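Local coordinates for protein YfnB (Bacillus subtilis, PDB 3ED5) that is a putative hydrolase of the haloacid dehalogenase superfamily, possibly a phosphatase with 5'-nucleotidase activity, at residues L10-V14 with D15-L19; L77-Y81 with G82-D86; F109-I112 with S113-Q117. One frame throughout, in Å; residues are numbered along the deposited sequence.

Contact 1 of 3, residues L10-V14 with D15-L19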
loop_
_atom_site.group_PDB
_atom_site.type_symbol
_atom_site.label_atom_id
_atom_site.label_comp_id
_atom_site.label_asym_id
_atom_site.label_seq_id
_atom_site.Cartn_x
_atom_site.Cartn_y
_atom_site.Cartn_z
ATOM N N LEU A 10 1.184 14.115 -7.597
ATOM C CA LEU A 10 1.483 12.665 -7.594
ATOM C C LEU A 10 0.876 12.038 -6.344
ATOM O O LEU A 10 1.111 12.533 -5.228
ATOM C CB LEU A 10 3.007 12.381 -7.639
ATOM C CG LEU A 10 3.724 13.179 -8.752
ATOM C CD1 LEU A 10 5.239 12.943 -8.681
ATOM C CD2 LEU A 10 3.175 12.829 -10.146
ATOM N N LEU A 11 0.080 10.986 -6.534
ATOM C CA LEU A 11 -0.505 10.257 -5.429
ATOM C C LEU A 11 0.223 8.911 -5.312
ATOM O O LEU A 11 0.223 8.119 -6.254
ATOM C CB LEU A 11 -1.998 9.998 -5.673
ATOM C CG LEU A 11 -2.857 11.199 -6.162
ATOM C CD1 LEU A 11 -4.314 10.745 -6.311
ATOM C CD2 LEU A 11 -2.788 12.394 -5.207
ATOM N N PHE A 12 0.844 8.690 -4.165
ATOM C CA PHE A 12 1.622 7.465 -3.988
ATOM C C PHE A 12 0.926 6.552 -2.996
ATOM O O PHE A 12 0.571 6.950 -1.895
ATOM C CB PHE A 12 3.014 7.792 -3.407
ATOM C CG PHE A 12 4.025 8.213 -4.422
ATOM C CD1 PHE A 12 4.833 7.286 -5.077
ATOM C CD2 PHE A 12 4.193 9.576 -4.713
ATOM C CE1 PHE A 12 5.775 7.712 -6.056
ATOM C CE2 PHE A 12 5.148 10.007 -5.658
ATOM C CZ PHE A 12 5.928 9.086 -6.326
ATOM N N ASP A 13 0.789 5.296 -3.397
ATOM C CA ASP A 13 0.534 4.210 -2.464
ATOM C C ASP A 13 1.784 4.033 -1.574
ATOM O O ASP A 13 2.882 4.465 -1.932
ATOM C CB ASP A 13 0.233 2.942 -3.278
ATOM C CG ASP A 13 0.103 1.703 -2.408
ATOM O OD1 ASP A 13 -0.871 1.593 -1.622
ATOM O OD2 ASP A 13 0.983 0.848 -2.544
ATOM N N VAL A 14 1.629 3.377 -0.412
ATOM C CA VAL A 14 2.756 3.189 0.522
ATOM C C VAL A 14 3.384 1.805 0.324
ATOM O O VAL A 14 4.562 1.659 -0.059
ATOM C CB VAL A 14 2.299 3.348 2.013
ATOM C CG1 VAL A 14 3.474 3.103 2.988
ATOM C CG2 VAL A 14 1.787 4.803 2.269
ATOM N N ASP A 15 2.588 0.793 0.626
ATOM C CA ASP A 15 3.166 -0.554 0.806
ATOM C C ASP A 15 3.547 -1.219 -0.508
ATOM O O ASP A 15 2.716 -1.390 -1.404
ATOM C CB ASP A 15 2.217 -1.433 1.634
ATOM C CG ASP A 15 2.126 -0.948 3.057
ATOM O OD1 ASP A 15 3.154 -0.451 3.555
ATOM O OD2 ASP A 15 1.050 -1.070 3.668
ATOM N N ASP A 16 4.814 -1.586 -0.573
ATOM C CA ASP A 16 5.452 -2.177 -1.754
ATOM C C ASP A 16 5.417 -1.223 -2.934
ATOM O O ASP A 16 5.575 -1.646 -4.071
ATOM C CB ASP A 16 4.846 -3.542 -2.097
ATOM C CG ASP A 16 5.114 -4.549 -1.004
ATOM O OD1 ASP A 16 6.239 -4.522 -0.447
ATOM O OD2 ASP A 16 4.202 -5.345 -0.741
ATOM N N THR A 17 5.277 0.077 -2.638
ATOM C CA THR A 17 5.413 1.130 -3.655
ATOM C C THR A 17 6.617 1.979 -3.261
ATOM O O THR A 17 7.579 2.047 -4.021
ATOM C CB THR A 17 4.118 1.963 -3.770
ATOM O OG1 THR A 17 3.041 1.095 -4.158
ATOM C CG2 THR A 17 4.262 3.072 -4.858
ATOM N N ILE A 18 6.599 2.555 -2.046
ATOM C CA ILE A 18 7.763 3.286 -1.520
ATOM C C ILE A 18 8.383 2.649 -0.266
ATOM O O ILE A 18 9.554 2.838 -0.018
ATOM C CB ILE A 18 7.473 4.819 -1.280
ATOM C CG1 ILE A 18 6.270 5.011 -0.334
ATOM C CG2 ILE A 18 7.292 5.515 -2.633
ATOM C CD1 ILE A 18 5.829 6.517 -0.066
ATOM N N LEU A 19 7.592 1.906 0.506
ATOM C CA LEU A 19 8.126 1.140 1.643
ATOM C C LEU A 19 8.106 -0.325 1.272
ATOM O O LEU A 19 7.195 -0.762 0.573
ATOM C CB LEU A 19 7.269 1.374 2.904
ATOM C CG LEU A 19 7.391 2.770 3.521
ATOM C CD1 LEU A 19 6.551 2.833 4.831
ATOM C CD2 LEU A 19 8.849 3.097 3.810
HETATM O O HOH W 1 -0.497 1.278 1.328
#
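Asp13 and Thr17 meet where strand 9-12 runs out into loop 15-19. In the conformer described, Asp13 CG is anti to the backbone N (chi1 174°), which brings the carboxylate to Thr17, the two side chains crossing at about a right angle. Asp13 CB lies 3.5 Å from Thr17 OG1. Beyond CG, OD2 accepts a hydrogen bond from Thr17 OG1 at 2.6 Å through its anti lone pair, while OD1 probably accepts one from a water that itself accepts from Asp15 N, and forms a salt bridge with Lys158. Threonine suits this place, its hydroxyl helping, with Lys158 on the other oxygen, to fix the carboxylate's rotation. The loop is wound round Val14 O, which gathers three amides: Thr17 N, Ile18 N and, straightest of all at 176°, Leu19 N at 3.1 Å. Apolar side chains pack beside the turn: Val14 CG1 rests on Leu19 CD1 at 3.6 Å, and Ile18 CG2 reaches Phe12 CD1 at 3.9 Å. Arg135 and Gln132 hold the Asp15 carboxylate, by a salt bridge and a hydrogen bond. The sequence Asp-Val-Asp-Asp-Thr at the end of a central parallel strand matches HAD motif I, in which Asp13 is, by similarity, the nucleophile.

Contact 2 of 3, residues L77-Y81 with G82-D86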
loop_
_atom_site.group_PDB
_atom_site.type_symbol
_atom_site.label_atom_id
_atom_site.label_comp_id
_atom_site.label_asym_id
_atom_site.label_seq_id
_atom_site.Cartn_x
_atom_site.Cartn_y
_atom_site.Cartn_z
ATOM N N LEU A 77 -5.958 -18.687 9.955
ATOM C CA LEU A 77 -4.769 -19.503 9.671
ATOM C C LEU A 77 -4.527 -20.532 10.773
ATOM O O LEU A 77 -4.480 -21.759 10.507
ATOM C CB LEU A 77 -3.543 -18.594 9.537
ATOM C CG LEU A 77 -2.216 -19.310 9.283
ATOM C CD1 LEU A 77 -2.197 -19.916 7.873
ATOM C CD2 LEU A 77 -1.060 -18.309 9.514
ATOM N N LEU A 78 -4.383 -20.073 12.019
ATOM C CA LEU A 78 -4.001 -21.026 13.083
ATOM C C LEU A 78 -5.072 -22.051 13.404
ATOM O O LEU A 78 -4.746 -23.203 13.725
ATOM C CB LEU A 78 -3.521 -20.301 14.353
ATOM C CG LEU A 78 -2.257 -19.454 14.148
ATOM C CD1 LEU A 78 -1.942 -18.636 15.381
ATOM C CD2 LEU A 78 -1.073 -20.306 13.755
ATOM N N LYS A 79 -6.345 -21.682 13.297
ATOM C CA LYS A 79 -7.441 -22.646 13.568
ATOM C C LYS A 79 -7.411 -23.918 12.682
ATOM O O LYS A 79 -7.631 -25.046 13.176
ATOM C CB LYS A 79 -8.805 -21.948 13.447
ATOM C CG LYS A 79 -9.996 -22.769 13.929
ATOM C CD LYS A 79 -11.311 -22.200 13.397
ATOM C CE LYS A 79 -11.572 -20.788 13.849
ATOM N NZ LYS A 79 -12.646 -20.213 12.968
ATOM N N GLU A 80 -7.036 -23.754 11.409
ATOM C CA GLU A 80 -7.048 -24.876 10.478
ATOM C C GLU A 80 -5.816 -25.771 10.667
ATOM O O GLU A 80 -5.805 -26.924 10.231
ATOM C CB GLU A 80 -7.194 -24.372 9.031
ATOM C CG GLU A 80 -5.956 -23.768 8.453
ATOM C CD GLU A 80 -6.131 -23.410 6.951
ATOM O OE1 GLU A 80 -5.260 -22.706 6.403
ATOM O OE2 GLU A 80 -7.107 -23.875 6.342
ATOM N N TYR A 81 -4.803 -25.234 11.349
ATOM C CA TYR A 81 -3.630 -26.008 11.817
ATOM C C TYR A 81 -3.815 -26.520 13.255
ATOM O O TYR A 81 -2.878 -27.082 13.862
ATOM C CB TYR A 81 -2.315 -25.207 11.599
ATOM C CG TYR A 81 -2.002 -25.070 10.109
ATOM C CD1 TYR A 81 -2.396 -23.949 9.372
ATOM C CD2 TYR A 81 -1.387 -26.131 9.420
ATOM C CE1 TYR A 81 -2.162 -23.885 8.004
ATOM C CE2 TYR A 81 -1.133 -26.058 8.062
ATOM C CZ TYR A 81 -1.516 -24.957 7.362
ATOM O OH TYR A 81 -1.247 -24.956 6.008
ATOM N N GLY A 82 -5.037 -26.413 13.774
ATOM C CA GLY A 82 -5.421 -27.064 15.038
ATOM C C GLY A 82 -5.171 -26.266 16.311
ATOM O O GLY A 82 -5.258 -26.823 17.411
ATOM N N TYR A 83 -4.840 -24.980 16.175
ATOM C CA TYR A 83 -4.606 -24.096 17.331
ATOM C C TYR A 83 -5.831 -23.232 17.623
ATOM O O TYR A 83 -6.378 -22.593 16.703
ATOM C CB TYR A 83 -3.408 -23.157 17.094
ATOM C CG TYR A 83 -2.074 -23.817 16.765
ATOM C CD1 TYR A 83 -1.194 -24.238 17.783
ATOM C CD2 TYR A 83 -1.673 -24.004 15.441
ATOM C CE1 TYR A 83 0.044 -24.832 17.464
ATOM C CE2 TYR A 83 -0.448 -24.589 15.114
ATOM C CZ TYR A 83 0.405 -25.005 16.136
ATOM O OH TYR A 83 1.609 -25.583 15.800
ATOM N N GLU A 84 -6.251 -23.177 18.893
ATOM C CA GLU A 84 -7.298 -22.249 19.318
ATOM C C GLU A 84 -6.632 -20.906 19.619
ATOM O O GLU A 84 -5.851 -20.793 20.578
ATOM C CB GLU A 84 -8.069 -22.792 20.533
ATOM C CG GLU A 84 -9.283 -23.644 20.153
ATOM C CD GLU A 84 -8.996 -24.585 18.999
ATOM O OE1 GLU A 84 -8.441 -25.675 19.244
ATOM O OE2 GLU A 84 -9.327 -24.230 17.844
ATOM N N ALA A 85 -6.942 -19.916 18.792
ATOM C CA ALA A 85 -6.239 -18.652 18.725
ATOM C C ALA A 85 -7.198 -17.480 18.799
ATOM O O ALA A 85 -8.279 -17.492 18.200
ATOM C CB ALA A 85 -5.498 -18.593 17.410
ATOM N N ASP A 86 -6.794 -16.471 19.548
ATOM C CA ASP A 86 -7.550 -15.245 19.656
ATOM C C ASP A 86 -7.059 -14.316 18.537
ATOM O O ASP A 86 -5.976 -13.737 18.647
ATOM C CB ASP A 86 -7.278 -14.627 21.029
ATOM C CG ASP A 86 -8.046 -13.374 21.259
ATOM O OD1 ASP A 86 -8.304 -12.642 20.291
ATOM O OD2 ASP A 86 -8.409 -13.106 22.423
HETATM O O HOH W 2 -8.931 -25.562 15.426
#
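The backbone of Leu78 to Tyr83 closes the C-terminal end of helix 66-80 in a Schellman motif, with Tyr83 N bonded to Leu78 O at 3.0 Å and Gly82 N to Lys79 O at 3.0 Å. Gly82 is the C-prime residue. Its positive phi of 88° turns the chain out of the helix, and at these backbone angles a CB would collide with Tyr81 O, which is why glycine suits the place. The two bonds end the helix, and the chain leaves it here.

The turn brings apolar groups together. Leu78 CB touches both Tyr83 CB and Ala85 CB, each 4.0 Å away, and in the conformer described the leucine also touches Phe33, Met44 and Leu90 of the neighbouring helices. A small alanine fits here because its methyl can come close to the leucine while also touching Leu90. Tyr83 has CG anti to its carbonyl carbon (chi1 -57°), which swings the ring beside the helix end. Leu78 O then sits at the ring edge, in its plane, and Tyr83 CE2 touches Tyr81 CB at 4.0 Å; the large ring thus covers the turn at a partly exposed surface. Asp86, an N-cap, opens helix 87-98 by bonding Leu89 N through OD1, so the loop joins one helix end to the next start within the helical part of the protein.

On the solvent side, Lys79 CA makes a CH...O contact with Tyr83 O. Close by, in one of the two conformers of the exposed Glu84, a single water bridges the helix end to the loop, donating to Lys79 O at 2.6 Å and to Glu84 OE2 at 2.8 Å.

Contact 3 of 3, residues F109-I112 with S113-Q117; sequences FDLI and SNLQQ
Helix 108-116 packs against the central parallel sheet of the HAD core, and residues 109-116 make up nearly all of it. Four successive i to i+4 bonds run through the segment: Ser113 N to Phe109 O, Asn114 N to Asp110 O, Leu115 N to Leu111 O and Gln116 N to Ile112 O. The bond from Leu115 N to Leu111 O is the shortest at 2.8 Å.

The same pair carries the side-chain contact. Leu111 and Leu115 stand one turn apart, and the CD1 methyl of Leu115 sits against Leu111 CG at 3.8 Å, with both Leu111 methyls at 3.9 Å. The two chains cross obliquely. Leu111 has CG anti to the backbone N (chi1 173°), whereas Leu115 has CG anti to the carbonyl carbon (chi1 -59°); these torsions bring the branches into contact. Leu115 CG also comes within 3.2 Å of Leu111 O, so the packing there is close. Branched leucines suit this buried strip, which meets helix 226-230 through Leu226, Tyr227 and Leu230, while Leu115 also reaches the sheet. Ile112 is buried too and touches Phe12 of the strand, Leu121 and Phe144.

Asn114 CB lies 3.4 Å from Asp110 O, and its ND2 reaches past the helix to the hydroxyl of Tyr227, tying this helix to helix 226-230. Ser113 CB packs at 3.3 Å from Phe109 O, a small side chain well suited to a partly exposed turn. The Phe109 ring leaves the helix on another side, to stack edge-to-face with Phe144. Apolar residues face the sheet and helix 226-230, while Asp110 and Gln116 are exposed, which makes this a broadly amphipathic helix, as flanks the sheet of a Rossmann-like alpha/beta core.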
loop_
_atom_site.group_PDB
_atom_site.type_symbol
_atom_site.label_atom_id
_atom_site.label_comp_id
_atom_site.label_asym_id
_atom_site.label_seq_id
_atom_site.Cartn_x
_atom_site.Cartn_y
_atom_site.Cartn_z
ATOM N N PHE A 109 13.845 6.870 -1.169
ATOM C CA PHE A 109 14.129 8.130 -0.453
ATOM C C PHE A 109 14.634 9.200 -1.431
ATOM O O PHE A 109 14.143 10.345 -1.428
ATOM C CB PHE A 109 15.106 7.942 0.712
ATOM C CG PHE A 109 15.272 9.160 1.546
ATOM C CD1 PHE A 109 14.493 9.332 2.689
ATOM C CD2 PHE A 109 16.189 10.159 1.186
ATOM C CE1 PHE A 109 14.618 10.471 3.487
ATOM C CE2 PHE A 109 16.311 11.313 1.973
ATOM C CZ PHE A 109 15.529 11.450 3.136
ATOM N N ASP A 110 15.609 8.833 -2.258
ATOM C CA ASP A 110 16.170 9.802 -3.212
ATOM C C ASP A 110 15.102 10.267 -4.220
ATOM O O ASP A 110 15.033 11.478 -4.562
ATOM C CB ASP A 110 17.383 9.220 -3.929
ATOM C CG ASP A 110 18.572 9.013 -2.997
ATOM O OD1 ASP A 110 18.602 9.593 -1.873
ATOM O OD2 ASP A 110 19.484 8.252 -3.390
ATOM N N LEU A 111 14.281 9.318 -4.678
ATOM C CA LEU A 111 13.194 9.642 -5.623
ATOM C C LEU A 111 12.230 10.644 -5.004
ATOM O O LEU A 111 11.993 11.728 -5.559
ATOM C CB LEU A 111 12.428 8.396 -6.083
ATOM C CG LEU A 111 11.200 8.799 -6.932
ATOM C CD1 LEU A 111 11.691 9.023 -8.390
ATOM C CD2 LEU A 111 10.041 7.883 -6.850
ATOM N N ILE A 112 11.673 10.309 -3.848
ATOM C CA ILE A 112 10.710 11.203 -3.189
ATOM C C ILE A 112 11.315 12.601 -2.899
ATOM O O ILE A 112 10.670 13.628 -3.121
ATOM C CB ILE A 112 10.139 10.528 -1.925
ATOM C CG1 ILE A 112 9.273 9.305 -2.329
ATOM C CG2 ILE A 112 9.376 11.505 -1.018
ATOM C CD1 ILE A 112 8.082 9.655 -3.296
ATOM N N SER A 113 12.553 12.630 -2.405
ATOM C CA SER A 113 13.234 13.905 -2.119
ATOM C C SER A 113 13.351 14.760 -3.390
ATOM O O SER A 113 13.103 15.987 -3.368
ATOM C CB SER A 113 14.626 13.634 -1.550
ATOM O OG SER A 113 15.311 14.858 -1.378
ATOM N N ASN A 114 13.748 14.130 -4.491
ATOM C CA ASN A 114 13.831 14.831 -5.776
ATOM C C ASN A 114 12.448 15.305 -6.255
ATOM O O ASN A 114 12.293 16.448 -6.681
ATOM C CB ASN A 114 14.523 13.940 -6.839
ATOM C CG ASN A 114 16.040 13.953 -6.716
ATOM O OD1 ASN A 114 16.619 14.905 -6.186
ATOM N ND2 ASN A 114 16.696 12.894 -7.217
ATOM N N LEU A 115 11.444 14.430 -6.186
ATOM C CA LEU A 115 10.120 14.810 -6.712
ATOM C C LEU A 115 9.430 15.909 -5.914
ATOM O O LEU A 115 8.693 16.734 -6.487
ATOM C CB LEU A 115 9.208 13.590 -6.821
ATOM C CG LEU A 115 9.682 12.438 -7.719
ATOM C CD1 LEU A 115 8.586 11.356 -7.767
ATOM C CD2 LEU A 115 10.065 12.891 -9.133
ATOM N N GLN A 116 9.685 15.944 -4.603
ATOM C CA GLN A 116 9.100 16.949 -3.741
ATOM C C GLN A 116 9.472 18.372 -4.222
ATOM O O GLN A 116 8.719 19.311 -4.010
ATOM C CB GLN A 116 9.523 16.698 -2.283
ATOM C CG GLN A 116 8.866 17.600 -1.231
ATOM C CD GLN A 116 9.544 18.958 -1.100
ATOM O OE1 GLN A 116 10.723 19.126 -1.440
ATOM N NE2 GLN A 116 8.788 19.954 -0.626
ATOM N N GLN A 117 10.634 18.501 -4.852
ATOM C CA GLN A 117 11.117 19.808 -5.349
ATOM C C GLN A 117 10.315 20.306 -6.539
ATOM O O GLN A 117 10.357 21.511 -6.852
ATOM C CB GLN A 117 12.577 19.689 -5.754
ATOM C CG GLN A 117 13.453 19.090 -4.677
ATOM C CD GLN A 117 14.351 20.099 -4.065
ATOM O OE1 GLN A 117 14.072 20.621 -2.980
ATOM N NE2 GLN A 117 15.438 20.423 -4.766
#

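Contacts 1, 2 and 3 follow one another along the chain, but not at even spacing. Contacts 1 and 3 share the alpha/beta core: their centres are 13 Å apart, and helix 108-116 lies on strand 9-12, where Phe12 CZ meets Ile112 CD1 and Leu115 CD1, each at 3.8 Å. The helix thus backs the strand that delivers the probable nucleophile. Contact 2 ends helix 66-80 and leads into helix 87-98, its centre 33 Å from that of contact 1 and 44 Å from that of contact 3; contacts 2 and 3 lie on opposite sides of the chain's centre. The excursion between strand 9-12 and helix 108-116 is helical, consistent with the cap domain inserted in many HAD phosphatases.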